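FG41 Malonate Semialdehyde Decarboxylase (Coryneform bacterium, PDB 4LHP) is an enzyme of the tautomerase superfamily, assembled as a trimer of small chains built on the beta-alpha-beta fold of the MIF clan. Local coordinates at residues A[1-13]-A[37-50]. Numbering follows the deposited sequence.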
loop_
_atom_site.group_PDB
_atom_site.type_symbol
_atom_site.label_atom_id
_atom_site.label_comp_id
_atom_site.label_asym_id
_atom_site.label_seq_id
_atom_site.Cartn_x
_atom_site.Cartn_y
_atom_site.Cartn_z
ATOM N N PRO A 1 9.348 -8.982 -5.687
ATOM C CA PRO A 1 8.116 -8.214 -5.509
ATOM C C PRO A 1 7.625 -8.275 -4.067
ATOM O O PRO A 1 7.886 -9.260 -3.378
ATOM C CB PRO A 1 7.135 -8.955 -6.408
ATOM C CG PRO A 1 7.549 -10.380 -6.252
ATOM C CD PRO A 1 9.061 -10.354 -6.148
ATOM N N LEU A 2 6.931 -7.234 -3.618
ATOM C CA LEU A 2 6.265 -7.261 -2.322
ATOM C C LEU A 2 4.766 -7.409 -2.543
ATOM O O LEU A 2 4.150 -6.597 -3.229
ATOM C CB LEU A 2 6.561 -5.988 -1.530
ATOM C CG LEU A 2 5.786 -5.818 -0.220
ATOM C CD1 LEU A 2 6.169 -6.884 0.794
ATOM C CD2 LEU A 2 6.009 -4.428 0.353
ATOM N N ILE A 3 4.185 -8.455 -1.966
ATOM C CA ILE A 3 2.768 -8.740 -2.152
ATOM C C ILE A 3 1.972 -8.403 -0.896
ATOM O O ILE A 3 2.200 -8.982 0.164
ATOM C CB ILE A 3 2.529 -10.229 -2.462
ATOM C CG1 ILE A 3 3.564 -10.754 -3.463
ATOM C CG2 ILE A 3 1.112 -10.446 -2.970
ATOM C CD1 ILE A 3 3.587 -10.012 -4.780
ATOM N N ARG A 4 1.039 -7.465 -1.015
ATOM C CA ARG A 4 0.094 -7.208 0.065
ATOM C C ARG A 4 -1.191 -7.983 -0.193
ATOM O O ARG A 4 -1.931 -7.681 -1.130
ATOM C CB ARG A 4 -0.214 -5.714 0.189
ATOM C CG ARG A 4 1.008 -4.853 0.439
ATOM C CD ARG A 4 0.629 -3.438 0.847
ATOM N NE ARG A 4 1.789 -2.688 1.323
ATOM C CZ ARG A 4 2.147 -2.574 2.601
ATOM N NH1 ARG A 4 1.437 -3.146 3.560
ATOM N NH2 ARG A 4 3.222 -1.878 2.933
ATOM N N ILE A 5 -1.449 -8.989 0.635
ATOM C CA ILE A 5 -2.663 -9.786 0.509
ATOM C C ILE A 5 -3.645 -9.432 1.616
ATOM O O ILE A 5 -3.413 -9.737 2.785
ATOM C CB ILE A 5 -2.366 -11.291 0.587
ATOM C CG1 ILE A 5 -1.280 -11.670 -0.420
ATOM C CG2 ILE A 5 -3.642 -12.093 0.339
ATOM C CD1 ILE A 5 -0.795 -13.097 -0.287
ATOM N N ASP A 6 -4.740 -8.779 1.240
ATOM C CA ASP A 6 -5.793 -8.448 2.190
ATOM C C ASP A 6 -7.013 -9.327 1.949
ATOM O O ASP A 6 -7.603 -9.314 0.869
ATOM C CB ASP A 6 -6.174 -6.970 2.082
ATOM C CG ASP A 6 -5.104 -6.047 2.643
ATOM O OD1 ASP A 6 -5.260 -5.582 3.792
ATOM O OD2 ASP A 6 -4.108 -5.788 1.936
ATOM N N LEU A 7 -7.381 -10.094 2.969
ATOM C CA LEU A 7 -8.508 -11.007 2.875
ATOM C C LEU A 7 -9.337 -10.896 4.151
ATOM O O LEU A 7 -9.199 -9.923 4.890
ATOM C CB LEU A 7 -8.016 -12.435 2.623
ATOM C CG LEU A 7 -6.739 -12.848 3.357
ATOM C CD1 LEU A 7 -6.946 -12.815 4.859
ATOM C CD2 LEU A 7 -6.285 -14.226 2.902
ATOM N N THR A 8 -10.197 -11.874 4.412
ATOM C CA THR A 8 -11.149 -11.755 5.509
ATOM C C THR A 8 -10.971 -12.822 6.588
ATOM O O THR A 8 -10.508 -13.930 6.317
ATOM C CB THR A 8 -12.582 -11.799 4.979
ATOM O OG1 THR A 8 -12.769 -12.989 4.204
ATOM C CG2 THR A 8 -12.851 -10.585 4.102
ATOM N N SER A 9 -11.364 -12.477 7.811
ATOM C CA SER A 9 -11.087 -13.303 8.983
ATOM C C SER A 9 -11.888 -14.604 9.039
ATOM O O SER A 9 -11.544 -15.509 9.799
ATOM C CB SER A 9 -11.315 -12.495 10.267
ATOM O OG SER A 9 -12.577 -11.849 10.266
ATOM N N ASP A 10 -12.949 -14.702 8.243
ATOM C CA ASP A 10 -13.742 -15.930 8.192
ATOM C C ASP A 10 -12.954 -17.077 7.562
ATOM O O ASP A 10 -13.303 -18.244 7.739
ATOM C CB ASP A 10 -15.046 -15.706 7.423
ATOM C CG ASP A 10 -14.815 -15.177 6.026
ATOM O OD1 ASP A 10 -14.418 -14.000 5.896
ATOM O OD2 ASP A 10 -15.039 -15.934 5.059
ATOM N N ARG A 11 -11.899 -16.746 6.824
ATOM C CA ARG A 11 -11.038 -17.765 6.234
ATOM C C ARG A 11 -10.058 -18.281 7.278
ATOM O O ARG A 11 -9.491 -17.505 8.049
ATOM C CB ARG A 11 -10.284 -17.208 5.023
ATOM C CG ARG A 11 -11.184 -16.864 3.847
ATOM C CD ARG A 11 -10.383 -16.575 2.587
ATOM N NE ARG A 11 -11.244 -16.203 1.466
ATOM C CZ ARG A 11 -11.821 -17.065 0.633
ATOM N NH1 ARG A 11 -11.645 -18.372 0.775
ATOM N NH2 ARG A 11 -12.586 -16.615 -0.351
ATOM N N SER A 12 -9.865 -19.595 7.304
ATOM C CA SER A 12 -9.008 -20.218 8.302
ATOM C C SER A 12 -7.573 -19.728 8.169
ATOM O O SER A 12 -7.105 -19.446 7.065
ATOM C CB SER A 12 -9.040 -21.739 8.154
ATOM O OG SER A 12 -8.347 -22.151 6.989
ATOM N N ARG A 13 -6.882 -19.623 9.299
ATOM C CA ARG A 13 -5.461 -19.312 9.296
ATOM C C ARG A 13 -4.749 -20.230 8.310
ATOM O O ARG A 13 -3.858 -19.802 7.575
ATOM C CB ARG A 13 -4.863 -19.458 10.696
ATOM N N ASP A 37 12.394 -15.450 -3.451
ATOM C CA ASP A 37 12.024 -14.047 -3.574
ATOM C C ASP A 37 10.587 -13.893 -3.094
ATOM O O ASP A 37 9.702 -13.497 -3.855
ATOM C CB ASP A 37 12.162 -13.572 -5.023
ATOM C CG ASP A 37 12.037 -12.066 -5.159
ATOM O OD1 ASP A 37 11.911 -11.385 -4.122
ATOM O OD2 ASP A 37 12.074 -11.559 -6.301
ATOM N N ARG A 38 10.365 -14.224 -1.824
ATOM C CA ARG A 38 9.028 -14.222 -1.248
ATOM C C ARG A 38 8.893 -13.128 -0.202
ATOM O O ARG A 38 9.561 -13.149 0.832
ATOM C CB ARG A 38 8.704 -15.575 -0.613
ATOM C CG ARG A 38 7.284 -15.651 -0.086
ATOM C CD ARG A 38 6.911 -17.042 0.394
ATOM N NE ARG A 38 5.467 -17.149 0.584
ATOM C CZ ARG A 38 4.824 -18.271 0.891
ATOM N NH1 ARG A 38 5.487 -19.406 1.055
ATOM N NH2 ARG A 38 3.507 -18.252 1.035
ATOM N N PHE A 39 8.016 -12.175 -0.477
ATOM C CA PHE A 39 7.801 -11.056 0.422
ATOM C C PHE A 39 6.330 -10.695 0.418
ATOM O O PHE A 39 5.812 -10.143 -0.552
ATOM C CB PHE A 39 8.684 -9.885 0.009
ATOM C CG PHE A 39 10.140 -10.221 0.029
ATOM C CD1 PHE A 39 10.798 -10.608 -1.125
ATOM C CD2 PHE A 39 10.844 -10.198 1.218
ATOM C CE1 PHE A 39 12.136 -10.939 -1.093
ATOM C CE2 PHE A 39 12.177 -10.528 1.255
ATOM C CZ PHE A 39 12.826 -10.900 0.099
ATOM N N GLN A 40 5.664 -11.025 1.518
ATOM C CA GLN A 40 4.214 -10.972 1.586
ATOM C C GLN A 40 3.748 -10.442 2.930
ATOM O O GLN A 40 4.330 -10.755 3.967
ATOM C CB GLN A 40 3.634 -12.373 1.385
ATOM C CG GLN A 40 4.008 -13.027 0.068
ATOM C CD GLN A 40 3.331 -14.372 -0.118
ATOM O OE1 GLN A 40 3.241 -15.167 0.818
ATOM N NE2 GLN A 40 2.843 -14.630 -1.326
ATOM N N ILE A 41 2.691 -9.641 2.904
ATOM C CA ILE A 41 2.040 -9.194 4.125
ATOM C C ILE A 41 0.578 -9.606 4.087
ATOM O O ILE A 41 -0.169 -9.192 3.202
ATOM C CB ILE A 41 2.128 -7.671 4.301
ATOM C CG1 ILE A 41 3.593 -7.230 4.353
ATOM C CG2 ILE A 41 1.399 -7.244 5.571
ATOM C CD1 ILE A 41 3.786 -5.733 4.287
ATOM N N LEU A 42 0.180 -10.432 5.048
ATOM C CA LEU A 42 -1.196 -10.899 5.136
ATOM C C LEU A 42 -1.970 -10.120 6.183
ATOM O O LEU A 42 -1.617 -10.122 7.362
ATOM C CB LEU A 42 -1.239 -12.387 5.476
ATOM C CG LEU A 42 -1.152 -13.325 4.276
ATOM C CD1 LEU A 42 0.019 -12.939 3.392
ATOM C CD2 LEU A 42 -1.028 -14.765 4.741
ATOM N N THR A 43 -3.027 -9.452 5.742
ATOM C CA THR A 43 -3.912 -8.746 6.650
ATOM C C THR A 43 -5.311 -9.334 6.544
ATOM O O THR A 43 -5.968 -9.215 5.511
ATOM C CB THR A 43 -3.977 -7.244 6.331
ATOM O OG1 THR A 43 -2.651 -6.716 6.197
ATOM C CG2 THR A 43 -4.706 -6.501 7.439
ATOM N N ALA A 44 -5.756 -9.984 7.613
ATOM C CA ALA A 44 -7.102 -10.535 7.662
ATOM C C ALA A 44 -8.051 -9.511 8.269
ATOM O O ALA A 44 -7.801 -8.984 9.354
ATOM C CB ALA A 44 -7.119 -11.821 8.464
ATOM N N HIS A 45 -9.136 -9.230 7.556
ATOM C CA HIS A 45 -10.092 -8.218 7.977
ATOM C C HIS A 45 -11.441 -8.832 8.296
ATOM O O HIS A 45 -11.782 -9.903 7.802
ATOM C CB HIS A 45 -10.307 -7.193 6.863
ATOM C CG HIS A 45 -9.065 -6.470 6.448
ATOM N ND1 HIS A 45 -8.856 -5.138 6.720
ATOM C CD2 HIS A 45 -7.973 -6.891 5.766
ATOM C CE1 HIS A 45 -7.687 -4.768 6.230
ATOM N NE2 HIS A 45 -7.132 -5.816 5.647
ATOM N N ASP A 46 -12.212 -8.138 9.124
ATOM C CA ASP A 46 -13.642 -8.370 9.181
ATOM C C ASP A 46 -14.168 -8.048 7.786
ATOM O O ASP A 46 -13.813 -7.016 7.218
ATOM C CB ASP A 46 -14.285 -7.459 10.223
ATOM C CG ASP A 46 -15.772 -7.699 10.368
ATOM O OD1 ASP A 46 -16.537 -7.248 9.488
ATOM O OD2 ASP A 46 -16.176 -8.334 11.364
ATOM N N PRO A 47 -15.000 -8.933 7.215
ATOM C CA PRO A 47 -15.431 -8.754 5.822
ATOM C C PRO A 47 -16.050 -7.388 5.537
ATOM O O PRO A 47 -15.967 -6.908 4.406
ATOM C CB PRO A 47 -16.468 -9.864 5.637
ATOM C CG PRO A 47 -16.048 -10.919 6.599
ATOM C CD PRO A 47 -15.538 -10.175 7.798
ATOM N N SER A 48 -16.665 -6.777 6.542
ATOM C CA SER A 48 -17.277 -5.464 6.370
ATOM C C SER A 48 -16.233 -4.396 6.040
ATOM O O SER A 48 -16.556 -3.358 5.463
ATOM C CB SER A 48 -18.055 -5.064 7.626
ATOM O OG SER A 48 -17.240 -5.140 8.783
ATOM N N ASP A 49 -14.982 -4.658 6.405
ATOM C CA ASP A 49 -13.906 -3.701 6.171
ATOM C C ASP A 49 -13.393 -3.743 4.731
ATOM O O ASP A 49 -12.718 -2.818 4.281
ATOM C CB ASP A 49 -12.760 -3.937 7.157
ATOM C CG ASP A 49 -13.039 -3.338 8.526
ATOM O OD1 ASP A 49 -13.760 -2.319 8.597
ATOM O OD2 ASP A 49 -12.534 -3.885 9.529
ATOM N N ILE A 50 -13.709 -4.817 4.014
ATOM C CA ILE A 50 -13.425 -4.887 2.583
ATOM C C ILE A 50 -14.711 -4.716 1.779
ATOM O O ILE A 50 -15.647 -5.504 1.913
ATOM C CB ILE A 50 -12.766 -6.223 2.186
ATOM C CG1 ILE A 50 -11.320 -6.274 2.684
ATOM C CG2 ILE A 50 -12.794 -6.398 0.676
ATOM C CD1 ILE A 50 -10.607 -7.576 2.379
HETATM O O HOH W 1 7.388 -12.014 -3.285
HETATM O O HOH W 2 -1.864 -6.883 3.915
HETATM O O HOH W 3 -14.822 -11.275 11.602
#
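Ile3 N donates to Phe39 O at 2.7 Å, opening a parallel ladder between strands 2-8 and 39-45, whose axes differ by 26°. The bonds alternate as parallel pairing requires: Ile41 N to Ile3 O, Ile5 N to Ile41 O, and so on to His45 N on Leu7 O and Ser9 N on His45 O.

Among side-chain polar contacts, His45 NE2 reaches Asp6 OD1 at 2.6 Å, on the lone pair pointing away from OD2, with carboxylate and ring planes 42° apart. With CG beside the backbone N and opposite the carbonyl carbon (chi1 -72°), the Asp6 carboxylate lies alongside Thr43, while OD2 forms a salt bridge to Arg4 of the third subunit. At the N-terminus Pro1 N and Asp37 OD2 make a long salt bridge, 3.8 Å; one water ties Pro1 O, Asp37 O and Phe39 N together.

Apolar packing sets Ile5 CD1 beside Leu42 CD1 at 3.8 Å and Leu7 CD1 against Ala44 CB. Separately, on the opposite face, Ile41 CD1 lies over the Arg4 guanidinium, 3.6 Å from NH1, which salt-bridges Asp6 of the second subunit.

This is the chain's first beta-alpha-beta unit: helix 13-31 packs on the Ile3, Leu7 and Ala44 face, strand 66-73 runs antiparallel along strand 2-8, and Phe39 and Gln40 extend the sheet into the second subunit.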